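Local coordinates for proline iminopeptidase-related protein (Thermus thermophilus, PDB 2YYS) that is of unknown function but adopts the alpha/beta hydrolase fold of the S33 peptidases and may hydrolyse peptides, at residues E44-Y49 and Y256-A261; A80-T85 and R114-A119; G121-A126 and A274-A279; Y235-A240 and I247-E252. All blocks are in the same frame, centred on the assembly; numbering follows the deposited sequence.

Contact 1. Residues E44-Y49 and Y256-A261; sequences EGLQDY and YLWIDA
Leu46 O accepts the backbone N-H of Tyr49 at 3.0 Å (Leu46 O to Tyr49 N), closing a turn beside Leu46 and Gly45, the two residues that meet the indole of Trp258. The meeting itself is apolar. Gly45 lays its bare backbone over one face of the ring, with Gly45 CA 3.4 Å from Trp258 CD1 and 3.5 Å from Trp258 NE1, above the pyrrole part. A side chain on Gly45 would point straight into the indole, so the close fit depends on its absence. Over the opposite face lies Tyr256 CA, offset toward the rim, which leaves the ring clasped between the two segments. In this alpha/beta hydrolase fold the contact ties helix 40-46 to the short helix 257-260, which follows the last strand of the sheet. Trp258 CG sits between the backbone N and the carbonyl carbon (chi1 54°), a torsion that stands the indole up toward Gly45. Replacing the indole with an alanine would probably open a gap beneath Gly45 and leave His102 without its edge-to-face partner. Leu46 adds a looser touch, its CD2 coming obliquely to within 4.5 Å of Trp258 CE3, while Leu125 of the central sheet packs against both side chains.

Contact 2. Residues A80-T85 and R114-A119; sequences ALVEDT and RRFPQA
Glu83 and Arg115 meet with their flat ends almost perpendicular, carboxylate and guanidinium planes 84° apart, in a salt bridge between two helices of the alpha/beta hydrolase fold, 78-91 and the C-terminal end of 105-115. The guanidinium comes end-on and grips a single oxygen with both terminal nitrogens: Arg115 NH2 lies 3.0 Å and Arg115 NH1 3.1 Å from Glu83 OE1. The oxygen sits at the edge of the guanidinium, almost in its plane, whereas the two nitrogens reach it on its anti side, one from each face of the carboxylate. Neither bond is straight; the better one, from NH2, has an angle of 150° at the hydrogen. Glu83 extends beyond CG to present this oxygen, and a bend in the arginine chain (chi3 53°) turns the guanidinium over its own neighbour, so that Phe116 CE2 lies under the rim of one face. A glutamine in place of Glu83 would probably leave the arginine's charge poorly balanced, since Asp79 offers NH1 only a long, weak ion pair. Beside the salt bridge, Val82 forms the buried part of the contact and also packs on Glu111 and Val112 of the second helix. Its CG1 approaches the guanidinium obliquely, 3.7 Å from Arg115 NH1, and meets the phenyl ring at its edge, with Val82 CG1 3.9 Å from Phe116 CE2.

Contact 3. Residues G121-A126 and A274-A279; sequences GAILLA and AALVPA
Gly121 opens the strand side of this contact with backbone alone: Gly121 C lies 4.3 Å from Leu276 CD2, and a CB on this residue would press tightly against the same methyl. At Ala122 it is again the main chain that touches. Ala122 CB points away from the other segment, and Leu276 CD2 settles against the backbone of Ala122, 3.9 Å from Ala122 N and 4.1 Å from Ala122 O. That backbone is hydrogen-bonded to Pro220 and Tyr222. The strand, 119-125, belongs to the central parallel part of the alpha/beta hydrolase sheet, between strands 97-102 and 221-226, and Leu276 reaches it from the type I turn 274-277 at the end of helix 262-274. Ile123 supplies the side-chain contact. With CG1 anti to the carbonyl carbon (chi1 -61°) and the chain extended beyond it, its CD1 is carried toward the turn and comes 4.1 Å from Leu276 CD1. Ile123 also packs against Phe269, Ala272 and Leu273 of helix 262-274, and a glycerol, probably from the crystallisation liquor, lies about 4 Å from the Leu276 side chain.

Contact 4. Residues Y235-A240 and I247-E252; sequences YAEEVA and IRVLPE
Ile247 packs against Ala236, Glu237 and Ala240 in a helix-on-strand contact within a beta-alpha-beta unit, where helix 236-243 leads from strand 221-226 to the edge strand 247-250. The short helix and strand axes run nearly antiparallel (161°) and approach to 9.4 Å, with Ala236 and Ala240 on the side of the helix that faces the strand. Ala240 CB lies 3.7 Å from Ile247 CB. With CG1 anti to the backbone N (chi1 -176°), the isoleucine chain runs on along the helix until Ile247 CD1 comes 3.6 Å from Ala236 O and 4.2 Å from Ala236 CB. Glu237 reaches over from the side, its chain bent at chi2 and crossing Ile247 and Val249 at about right angles. Its carboxylate borders their methyls, with Glu237 OE1 4.0 Å from Ile247 CG2 and Glu237 OE2 4.2 Å from Val249 CG2, while OE2 finds its polar partner in Tyr233 OH. Beneath the helix, Ile247 also packs on Val223 and Val225 of strand 221-226, to which strand 247-250 is hydrogen-bonded. Arg248 and Leu250 turn to the other face of the sheet, where helix 262-274 receives them: Arg248 forms a salt bridge with Glu271, and Leu250 packs on Phe265 and Ala268.

How the contacts relate
Contacts 1 and 3 are buried and apolar, each built from one large side chain pressed on a backbone where a glycine allows close approach. They touch through Leu125 of the contact 3 strand. Contacts 2 and 4 are only partly buried, and both place a glutamate beside aliphatic packing; in contact 2 it forms a salt bridge across the contact, in contact 4 its polar partner lies outside. Contacts 3 and 4 reach the same sheet, one at an inner strand and the other at its edge. Contact 4 also joins contact 1, Leu250 meeting Leu257. Contact 2 lies across the chain's centre from contact 1, about 25 Å between centres, and leads through Ala119 into the strand of contact 3.

Contact 1. Residues E44-Y49 and Y256-A261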
loop_
_atom_site.group_PDB
_atom_site.type_symbol
_atom_site.label_atom_id
_atom_site.label_comp_id
_atom_site.label_asym_id
_atom_site.label_seq_id
_atom_site.Cartn_x
_atom_site.Cartn_y
_atom_site.Cartn_z
ATOM N N GLU A 44 -4.771 -11.006 5.480
ATOM C CA GLU A 44 -5.992 -11.484 6.117
ATOM C C GLU A 44 -7.233 -10.880 5.451
ATOM O O GLU A 44 -8.260 -11.530 5.359
ATOM C CB GLU A 44 -5.986 -11.189 7.626
ATOM C CG GLU A 44 -4.860 -11.857 8.415
ATOM C CD GLU A 44 -4.926 -13.386 8.435
ATOM O OE1 GLU A 44 -6.037 -13.953 8.421
ATOM O OE2 GLU A 44 -3.852 -14.029 8.466
ATOM N N GLY A 45 -7.131 -9.643 4.982
ATOM C CA GLY A 45 -8.231 -8.981 4.310
ATOM C C GLY A 45 -8.464 -9.357 2.854
ATOM O O GLY A 45 -9.599 -9.310 2.375
ATOM N N LEU A 46 -7.413 -9.728 2.138
ATOM C CA LEU A 46 -7.517 -9.947 0.696
ATOM C C LEU A 46 -7.599 -11.411 0.289
ATOM O O LEU A 46 -8.225 -11.717 -0.729
ATOM C CB LEU A 46 -6.346 -9.276 -0.037
ATOM C CG LEU A 46 -6.183 -7.770 0.193
ATOM C CD1 LEU A 46 -5.017 -7.229 -0.605
ATOM C CD2 LEU A 46 -7.452 -6.994 -0.151
ATOM N N GLN A 47 -6.967 -12.300 1.059
ATOM C CA GLN A 47 -6.687 -13.669 0.604
ATOM C C GLN A 47 -7.940 -14.458 0.194
ATOM O O GLN A 47 -7.868 -15.270 -0.710
ATOM C CB GLN A 47 -5.860 -14.463 1.644
ATOM C CG GLN A 47 -6.635 -14.815 2.939
ATOM C CD GLN A 47 -5.782 -15.462 4.059
ATOM O OE1 GLN A 47 -4.698 -15.993 3.817
ATOM N NE2 GLN A 47 -6.296 -15.414 5.285
ATOM N N ASP A 48 -9.073 -14.212 0.846
ATOM C CA ASP A 48 -10.327 -14.916 0.524
ATOM C C ASP A 48 -10.802 -14.689 -0.915
ATOM O O ASP A 48 -11.548 -15.502 -1.460
ATOM C CB ASP A 48 -11.462 -14.478 1.462
ATOM C CG ASP A 48 -11.282 -14.960 2.888
ATOM O OD1 ASP A 48 -10.548 -15.949 3.141
ATOM O OD2 ASP A 48 -11.859 -14.387 3.827
ATOM N N TYR A 49 -10.384 -13.577 -1.517
ATOM C CA TYR A 49 -10.780 -13.235 -2.883
ATOM C C TYR A 49 -9.756 -13.648 -3.934
ATOM O O TYR A 49 -9.983 -13.445 -5.117
ATOM C CB TYR A 49 -11.052 -11.731 -2.956
ATOM C CG TYR A 49 -11.964 -11.274 -1.839
ATOM C CD1 TYR A 49 -13.273 -11.752 -1.749
ATOM C CD2 TYR A 49 -11.516 -10.406 -0.851
ATOM C CE1 TYR A 49 -14.118 -11.355 -0.720
ATOM C CE2 TYR A 49 -12.358 -9.998 0.195
ATOM C CZ TYR A 49 -13.658 -10.474 0.248
ATOM O OH TYR A 49 -14.493 -10.075 1.272
ATOM N N TYR A 256 -8.674 0.747 6.247
ATOM C CA TYR A 256 -8.831 -0.698 6.150
ATOM C C TYR A 256 -10.249 -0.976 5.704
ATOM O O TYR A 256 -11.108 -1.429 6.450
ATOM C CB TYR A 256 -8.450 -1.380 7.466
ATOM C CG TYR A 256 -7.008 -1.115 7.767
ATOM C CD1 TYR A 256 -6.002 -1.929 7.257
ATOM C CD2 TYR A 256 -6.637 -0.001 8.481
ATOM C CE1 TYR A 256 -4.657 -1.647 7.505
ATOM C CE2 TYR A 256 -5.320 0.292 8.722
ATOM C CZ TYR A 256 -4.333 -0.530 8.246
ATOM O OH TYR A 256 -3.030 -0.197 8.519
ATOM N N LEU A 257 -10.477 -0.698 4.435
ATOM C CA LEU A 257 -11.828 -0.591 3.935
ATOM C C LEU A 257 -12.571 -1.932 3.908
ATOM O O LEU A 257 -13.802 -1.957 4.016
ATOM C CB LEU A 257 -11.856 0.183 2.605
ATOM C CG LEU A 257 -11.220 -0.387 1.341
ATOM C CD1 LEU A 257 -11.585 0.455 0.140
ATOM C CD2 LEU A 257 -9.700 -0.435 1.454
ATOM N N TRP A 258 -11.826 -3.035 3.831
ATOM C CA TRP A 258 -12.412 -4.370 3.832
ATOM C C TRP A 258 -12.933 -4.776 5.227
ATOM O O TRP A 258 -13.794 -5.634 5.336
ATOM C CB TRP A 258 -11.398 -5.410 3.303
ATOM C CG TRP A 258 -10.093 -5.378 4.021
ATOM C CD1 TRP A 258 -9.777 -6.057 5.158
ATOM C CD2 TRP A 258 -8.935 -4.604 3.680
ATOM N NE1 TRP A 258 -8.493 -5.752 5.545
ATOM C CE2 TRP A 258 -7.951 -4.871 4.649
ATOM C CE3 TRP A 258 -8.620 -3.721 2.642
ATOM C CZ2 TRP A 258 -6.687 -4.271 4.624
ATOM C CZ3 TRP A 258 -7.365 -3.119 2.619
ATOM C CH2 TRP A 258 -6.415 -3.399 3.600
ATOM N N ILE A 259 -12.386 -4.171 6.279
ATOM C CA ILE A 259 -12.866 -4.364 7.642
ATOM C C ILE A 259 -14.167 -3.584 7.898
ATOM O O ILE A 259 -15.112 -4.112 8.477
ATOM C CB ILE A 259 -11.787 -3.909 8.646
ATOM C CG1 ILE A 259 -10.564 -4.832 8.578
ATOM C CG2 ILE A 259 -12.346 -3.858 10.074
ATOM C CD1 ILE A 259 -9.451 -4.435 9.555
ATOM N N ASP A 260 -14.181 -2.318 7.485
ATOM C CA ASP A 260 -15.318 -1.435 7.708
ATOM C C ASP A 260 -16.517 -1.821 6.848
ATOM O O ASP A 260 -17.647 -1.654 7.272
ATOM C CB ASP A 260 -14.943 0.018 7.399
ATOM C CG ASP A 260 -13.975 0.605 8.392
ATOM O OD1 ASP A 260 -14.133 0.371 9.614
ATOM O OD2 ASP A 260 -13.020 1.341 8.039
ATOM N N ALA A 261 -16.274 -2.338 5.644
ATOM C CA ALA A 261 -17.338 -2.570 4.678
ATOM C C ALA A 261 -17.089 -3.841 3.858
ATOM O O ALA A 261 -16.869 -3.776 2.647
ATOM C CB ALA A 261 -17.483 -1.360 3.774
#

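Contact 2. Residues A80-T85 and R114-A119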
loop_
_atom_site.group_PDB
_atom_site.type_symbol
_atom_site.label_atom_id
_atom_site.label_comp_id
_atom_site.label_asym_id
_atom_site.label_seq_id
_atom_site.Cartn_x
_atom_site.Cartn_y
_atom_site.Cartn_z
ATOM N N ALA A 80 14.707 1.686 -4.335
ATOM C CA ALA A 80 15.107 0.406 -3.752
ATOM C C ALA A 80 13.902 -0.516 -3.555
ATOM O O ALA A 80 13.994 -1.710 -3.824
ATOM C CB ALA A 80 15.823 0.625 -2.430
ATOM N N LEU A 81 12.775 0.038 -3.108
ATOM C CA LEU A 81 11.552 -0.748 -2.929
ATOM C C LEU A 81 11.022 -1.274 -4.261
ATOM O O LEU A 81 10.518 -2.386 -4.348
ATOM C CB LEU A 81 10.469 0.084 -2.228
ATOM C CG LEU A 81 10.755 0.577 -0.801
ATOM C CD1 LEU A 81 9.503 1.180 -0.146
ATOM C CD2 LEU A 81 11.308 -0.514 0.086
ATOM N N VAL A 82 11.143 -0.457 -5.297
ATOM C CA VAL A 82 10.717 -0.826 -6.628
ATOM C C VAL A 82 11.588 -1.950 -7.166
ATOM O O VAL A 82 11.089 -2.969 -7.639
ATOM C CB VAL A 82 10.775 0.405 -7.550
ATOM C CG1 VAL A 82 10.672 0.026 -9.021
ATOM C CG2 VAL A 82 9.662 1.377 -7.169
ATOM N N GLU A 83 12.893 -1.773 -7.046
ATOM C CA GLU A 83 13.857 -2.721 -7.596
ATOM C C GLU A 83 13.793 -4.061 -6.857
ATOM O O GLU A 83 13.878 -5.125 -7.476
ATOM C CB GLU A 83 15.259 -2.095 -7.558
ATOM C CG GLU A 83 15.424 -1.021 -8.645
ATOM C CD GLU A 83 16.389 0.109 -8.290
ATOM O OE1 GLU A 83 16.251 1.218 -8.870
ATOM O OE2 GLU A 83 17.279 -0.096 -7.433
ATOM N N ASP A 84 13.586 -3.996 -5.537
ATOM C CA ASP A 84 13.375 -5.184 -4.725
ATOM C C ASP A 84 12.219 -6.012 -5.253
ATOM O O ASP A 84 12.273 -7.223 -5.241
ATOM C CB ASP A 84 13.027 -4.796 -3.288
ATOM C CG ASP A 84 14.235 -4.447 -2.458
ATOM O OD1 ASP A 84 15.387 -4.583 -2.940
ATOM O OD2 ASP A 84 14.101 -4.041 -1.288
ATOM N N THR A 85 11.160 -5.349 -5.696
ATOM C CA THR A 85 9.982 -6.067 -6.149
ATOM C C THR A 85 10.355 -6.923 -7.363
ATOM O O THR A 85 9.998 -8.093 -7.437
ATOM C CB THR A 85 8.844 -5.090 -6.472
ATOM O OG1 THR A 85 8.565 -4.278 -5.323
ATOM C CG2 THR A 85 7.549 -5.839 -6.739
ATOM N N ARG A 114 5.734 1.922 -14.144
ATOM C CA ARG A 114 6.358 2.875 -15.047
ATOM C C ARG A 114 7.663 2.318 -15.608
ATOM O O ARG A 114 7.935 2.444 -16.803
ATOM C CB ARG A 114 6.616 4.190 -14.324
ATOM C CG ARG A 114 7.070 5.320 -15.242
ATOM C CD ARG A 114 7.386 6.612 -14.521
ATOM N NE ARG A 114 8.489 6.475 -13.569
ATOM C CZ ARG A 114 9.791 6.429 -13.875
ATOM N NH1 ARG A 114 10.214 6.506 -15.131
ATOM N NH2 ARG A 114 10.685 6.311 -12.910
ATOM N N ARG A 115 8.448 1.677 -14.749
ATOM C CA ARG A 115 9.777 1.212 -15.127
ATOM C C ARG A 115 9.785 -0.189 -15.722
ATOM O O ARG A 115 10.735 -0.556 -16.394
ATOM C CB ARG A 115 10.720 1.257 -13.919
ATOM C CG ARG A 115 10.915 2.661 -13.393
ATOM C CD ARG A 115 11.728 2.759 -12.135
ATOM N NE ARG A 115 13.001 2.077 -12.284
ATOM C CZ ARG A 115 13.831 1.798 -11.293
ATOM N NH1 ARG A 115 13.543 2.139 -10.042
ATOM N NH2 ARG A 115 14.969 1.173 -11.558
ATOM N N PHE A 116 8.743 -0.978 -15.491
ATOM C CA PHE A 116 8.836 -2.417 -15.765
ATOM C C PHE A 116 7.609 -2.953 -16.516
ATOM O O PHE A 116 6.530 -3.074 -15.949
ATOM C CB PHE A 116 9.120 -3.187 -14.469
ATOM C CG PHE A 116 10.484 -2.902 -13.903
ATOM C CD1 PHE A 116 11.628 -3.333 -14.575
ATOM C CD2 PHE A 116 10.637 -2.160 -12.734
ATOM C CE1 PHE A 116 12.913 -3.048 -14.075
ATOM C CE2 PHE A 116 11.916 -1.871 -12.224
ATOM C CZ PHE A 116 13.050 -2.313 -12.900
ATOM N N PRO A 117 7.786 -3.261 -17.803
ATOM C CA PRO A 117 6.683 -3.784 -18.619
ATOM C C PRO A 117 6.236 -5.194 -18.192
ATOM O O PRO A 117 5.151 -5.634 -18.567
ATOM C CB PRO A 117 7.248 -3.741 -20.055
ATOM C CG PRO A 117 8.709 -3.801 -19.901
ATOM C CD PRO A 117 9.029 -3.125 -18.584
ATOM N N GLN A 118 7.052 -5.858 -17.377
ATOM C CA GLN A 118 6.689 -7.125 -16.733
ATOM C C GLN A 118 5.466 -6.988 -15.821
ATOM O O GLN A 118 4.740 -7.952 -15.619
ATOM C CB GLN A 118 7.847 -7.659 -15.877
ATOM C CG GLN A 118 9.094 -8.034 -16.650
ATOM C CD GLN A 118 10.130 -6.921 -16.657
ATOM O OE1 GLN A 118 9.785 -5.745 -16.771
ATOM N NE2 GLN A 118 11.394 -7.290 -16.539
ATOM N N ALA A 119 5.278 -5.806 -15.236
ATOM C CA ALA A 119 4.088 -5.525 -14.438
ATOM C C ALA A 119 2.881 -5.292 -15.349
ATOM O O ALA A 119 2.887 -4.387 -16.158
ATOM C CB ALA A 119 4.328 -4.331 -13.566
#

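Contact 3. Residues G121-A126 and A274-A279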
loop_
_atom_site.group_PDB
_atom_site.type_symbol
_atom_site.label_atom_id
_atom_site.label_comp_id
_atom_site.label_asym_id
_atom_site.label_seq_id
_atom_site.Cartn_x
_atom_site.Cartn_y
_atom_site.Cartn_z
ATOM N N GLY A 121 -0.515 -4.895 -14.526
ATOM C CA GLY A 121 -1.621 -4.097 -14.028
ATOM C C GLY A 121 -1.562 -3.911 -12.520
ATOM O O GLY A 121 -0.663 -4.428 -11.858
ATOM N N ALA A 122 -2.517 -3.176 -11.961
ATOM C CA ALA A 122 -2.534 -2.961 -10.522
ATOM C C ALA A 122 -3.895 -2.575 -9.989
ATOM O O ALA A 122 -4.715 -1.989 -10.694
ATOM C CB ALA A 122 -1.491 -1.911 -10.111
ATOM N N ILE A 123 -4.125 -2.944 -8.738
ATOM C CA ILE A 123 -5.231 -2.442 -7.958
ATOM C C ILE A 123 -4.603 -1.659 -6.812
ATOM O O ILE A 123 -3.818 -2.206 -6.024
ATOM C CB ILE A 123 -6.120 -3.601 -7.446
ATOM C CG1 ILE A 123 -6.694 -4.368 -8.639
ATOM C CG2 ILE A 123 -7.244 -3.056 -6.582
ATOM C CD1 ILE A 123 -7.455 -5.659 -8.295
ATOM N N LEU A 124 -4.915 -0.367 -6.770
ATOM C CA LEU A 124 -4.465 0.537 -5.726
ATOM C C LEU A 124 -5.568 0.721 -4.685
ATOM O O LEU A 124 -6.622 1.308 -4.960
ATOM C CB LEU A 124 -4.091 1.887 -6.333
ATOM C CG LEU A 124 -3.236 1.874 -7.609
ATOM C CD1 LEU A 124 -2.954 3.310 -8.103
ATOM C CD2 LEU A 124 -1.938 1.142 -7.378
ATOM N N LEU A 125 -5.324 0.199 -3.490
ATOM C CA LEU A 125 -6.233 0.365 -2.374
ATOM C C LEU A 125 -5.779 1.542 -1.542
ATOM O O LEU A 125 -4.645 1.565 -1.062
ATOM C CB LEU A 125 -6.255 -0.894 -1.513
ATOM C CG LEU A 125 -6.433 -2.221 -2.249
ATOM C CD1 LEU A 125 -6.269 -3.377 -1.277
ATOM C CD2 LEU A 125 -7.774 -2.298 -2.930
ATOM N N ALA A 126 -6.667 2.505 -1.336
ATOM C CA ALA A 126 -6.369 3.630 -0.462
ATOM C C ALA A 126 -4.999 4.238 -0.774
ATOM O O ALA A 126 -4.147 4.367 0.099
ATOM C CB ALA A 126 -6.416 3.168 0.971
ATOM N N ALA A 274 -11.377 -8.869 -11.919
ATOM C CA ALA A 274 -11.882 -9.283 -13.229
ATOM C C ALA A 274 -11.403 -8.339 -14.333
ATOM O O ALA A 274 -11.081 -8.784 -15.427
ATOM C CB ALA A 274 -13.420 -9.365 -13.222
ATOM N N ALA A 275 -11.321 -7.049 -14.023
ATOM C CA ALA A 275 -10.868 -6.039 -14.979
ATOM C C ALA A 275 -9.374 -6.096 -15.301
ATOM O O ALA A 275 -8.913 -5.398 -16.199
ATOM C CB ALA A 275 -11.229 -4.640 -14.479
ATOM N N LEU A 276 -8.619 -6.914 -14.576
ATOM C CA LEU A 276 -7.187 -7.062 -14.835
ATOM C C LEU A 276 -6.924 -7.866 -16.111
ATOM O O LEU A 276 -5.801 -7.917 -16.584
ATOM C CB LEU A 276 -6.486 -7.723 -13.643
ATOM C CG LEU A 276 -6.303 -6.882 -12.372
ATOM C CD1 LEU A 276 -5.612 -7.718 -11.309
ATOM C CD2 LEU A 276 -5.511 -5.585 -12.596
ATOM N N VAL A 277 -7.962 -8.473 -16.671
ATOM C CA VAL A 277 -7.842 -9.231 -17.911
ATOM C C VAL A 277 -8.848 -8.714 -18.956
ATOM O O VAL A 277 -9.821 -9.381 -19.284
ATOM C CB VAL A 277 -8.046 -10.749 -17.665
ATOM C CG1 VAL A 277 -7.358 -11.537 -18.754
ATOM C CG2 VAL A 277 -7.514 -11.179 -16.278
ATOM N N PRO A 278 -8.613 -7.521 -19.485
ATOM C CA PRO A 278 -9.539 -6.929 -20.466
ATOM C C PRO A 278 -9.597 -7.658 -21.823
ATOM O O PRO A 278 -10.579 -7.495 -22.543
ATOM C CB PRO A 278 -9.004 -5.504 -20.636
ATOM C CG PRO A 278 -7.570 -5.604 -20.298
ATOM C CD PRO A 278 -7.462 -6.645 -19.216
ATOM N N ALA A 279 -8.575 -8.425 -22.180
ATOM C CA ALA A 279 -8.644 -9.234 -23.394
ATOM C C ALA A 279 -9.760 -10.281 -23.287
ATOM O O ALA A 279 -10.385 -10.617 -24.285
ATOM C CB ALA A 279 -7.316 -9.903 -23.676
#

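Contact 4. Residues Y235-A240 and I247-E252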
loop_
_atom_site.group_PDB
_atom_site.type_symbol
_atom_site.label_atom_id
_atom_site.label_comp_id
_atom_site.label_asym_id
_atom_site.label_seq_id
_atom_site.Cartn_x
_atom_site.Cartn_y
_atom_site.Cartn_z
ATOM N N TYR A 235 -8.400 12.851 -2.089
ATOM C CA TYR A 235 -7.291 13.000 -3.031
ATOM C C TYR A 235 -7.209 11.856 -4.045
ATOM O O TYR A 235 -6.717 12.052 -5.150
ATOM C CB TYR A 235 -5.951 13.176 -2.315
ATOM C CG TYR A 235 -4.965 13.882 -3.200
ATOM C CD1 TYR A 235 -4.943 15.264 -3.281
ATOM C CD2 TYR A 235 -4.087 13.160 -4.004
ATOM C CE1 TYR A 235 -4.054 15.920 -4.128
ATOM C CE2 TYR A 235 -3.210 13.790 -4.843
ATOM C CZ TYR A 235 -3.187 15.169 -4.906
ATOM O OH TYR A 235 -2.302 15.779 -5.761
ATOM N N ALA A 236 -7.707 10.677 -3.678
ATOM C CA ALA A 236 -7.703 9.523 -4.564
ATOM C C ALA A 236 -8.482 9.783 -5.858
ATOM O O ALA A 236 -8.238 9.118 -6.851
ATOM C CB ALA A 236 -8.254 8.279 -3.842
ATOM N N GLU A 237 -9.413 10.739 -5.845
ATOM C CA GLU A 237 -10.090 11.172 -7.071
ATOM C C GLU A 237 -9.095 11.739 -8.089
ATOM O O GLU A 237 -9.229 11.479 -9.279
ATOM C CB GLU A 237 -11.144 12.259 -6.797
ATOM C CG GLU A 237 -12.285 11.848 -5.879
ATOM C CD GLU A 237 -13.400 11.111 -6.593
ATOM O OE1 GLU A 237 -13.211 10.738 -7.777
ATOM O OE2 GLU A 237 -14.464 10.898 -5.958
ATOM N N GLU A 238 -8.144 12.551 -7.618
ATOM C CA GLU A 238 -7.060 13.079 -8.458
ATOM C C GLU A 238 -6.229 11.946 -9.056
ATOM O O GLU A 238 -5.903 11.973 -10.243
ATOM C CB GLU A 238 -6.128 14.035 -7.674
ATOM C CG GLU A 238 -6.701 15.412 -7.341
ATOM C CD GLU A 238 -7.029 16.240 -8.571
ATOM O OE1 GLU A 238 -6.462 15.988 -9.658
ATOM O OE2 GLU A 238 -7.872 17.146 -8.462
ATOM N N VAL A 239 -5.895 10.956 -8.234
ATOM C CA VAL A 239 -5.113 9.808 -8.686
ATOM C C VAL A 239 -5.825 9.106 -9.820
ATOM O O VAL A 239 -5.235 8.826 -10.862
ATOM C CB VAL A 239 -4.855 8.796 -7.543
ATOM C CG1 VAL A 239 -4.198 7.537 -8.057
ATOM C CG2 VAL A 239 -3.979 9.426 -6.476
ATOM N N ALA A 240 -7.100 8.817 -9.616
ATOM C CA ALA A 240 -7.864 8.072 -10.597
ATOM C C ALA A 240 -8.019 8.865 -11.889
ATOM O O ALA A 240 -7.926 8.313 -12.975
ATOM C CB ALA A 240 -9.217 7.717 -10.043
ATOM N N ILE A 247 -12.521 4.369 -10.411
ATOM C CA ILE A 247 -12.446 4.499 -8.967
ATOM C C ILE A 247 -13.764 4.033 -8.372
ATOM O O ILE A 247 -14.826 4.316 -8.921
ATOM C CB ILE A 247 -12.125 5.956 -8.540
ATOM C CG1 ILE A 247 -11.959 6.022 -7.022
ATOM C CG2 ILE A 247 -13.193 6.975 -9.069
ATOM C CD1 ILE A 247 -11.343 7.296 -6.520
ATOM N N ARG A 248 -13.674 3.297 -7.267
ATOM C CA ARG A 248 -14.828 2.909 -6.470
ATOM C C ARG A 248 -14.592 3.423 -5.062
ATOM O O ARG A 248 -13.578 3.108 -4.441
ATOM C CB ARG A 248 -14.995 1.390 -6.440
ATOM C CG ARG A 248 -15.218 0.741 -7.810
ATOM C CD ARG A 248 -16.531 1.131 -8.477
ATOM N NE ARG A 248 -16.627 0.611 -9.846
ATOM C CZ ARG A 248 -16.413 1.309 -10.971
ATOM N NH1 ARG A 248 -16.051 2.590 -10.944
ATOM N NH2 ARG A 248 -16.546 0.701 -12.144
ATOM N N VAL A 249 -15.535 4.224 -4.584
ATOM C CA VAL A 249 -15.500 4.846 -3.268
ATOM C C VAL A 249 -16.551 4.151 -2.390
ATOM O O VAL A 249 -17.736 4.227 -2.672
ATOM C CB VAL A 249 -15.803 6.358 -3.377
ATOM C CG1 VAL A 249 -15.628 7.047 -2.044
ATOM C CG2 VAL A 249 -14.891 7.014 -4.429
ATOM N N LEU A 250 -16.114 3.459 -1.344
ATOM C CA LEU A 250 -17.022 2.676 -0.511
ATOM C C LEU A 250 -17.550 3.555 0.606
ATOM O O LEU A 250 -16.768 4.086 1.384
ATOM C CB LEU A 250 -16.317 1.451 0.092
ATOM C CG LEU A 250 -15.570 0.519 -0.870
ATOM C CD1 LEU A 250 -15.195 -0.794 -0.189
ATOM C CD2 LEU A 250 -16.379 0.251 -2.122
ATOM N N PRO A 251 -18.873 3.705 0.699
ATOM C CA PRO A 251 -19.471 4.483 1.794
ATOM C C PRO A 251 -19.069 3.924 3.148
ATOM O O PRO A 251 -18.892 2.705 3.287
ATOM C CB PRO A 251 -20.991 4.305 1.602
ATOM C CG PRO A 251 -21.190 3.738 0.239
ATOM C CD PRO A 251 -19.885 3.139 -0.216
ATOM N N GLU A 252 -18.897 4.814 4.116
ATOM C CA GLU A 252 -18.690 4.438 5.515
ATOM C C GLU A 252 -17.447 3.589 5.756
ATOM O O GLU A 252 -17.396 2.832 6.721
ATOM C CB GLU A 252 -19.929 3.695 6.056
ATOM C CG GLU A 252 -21.242 4.468 5.919
ATOM C CD GLU A 252 -21.201 5.837 6.588
ATOM O OE1 GLU A 252 -20.477 5.997 7.595
ATOM O OE2 GLU A 252 -21.899 6.759 6.109
#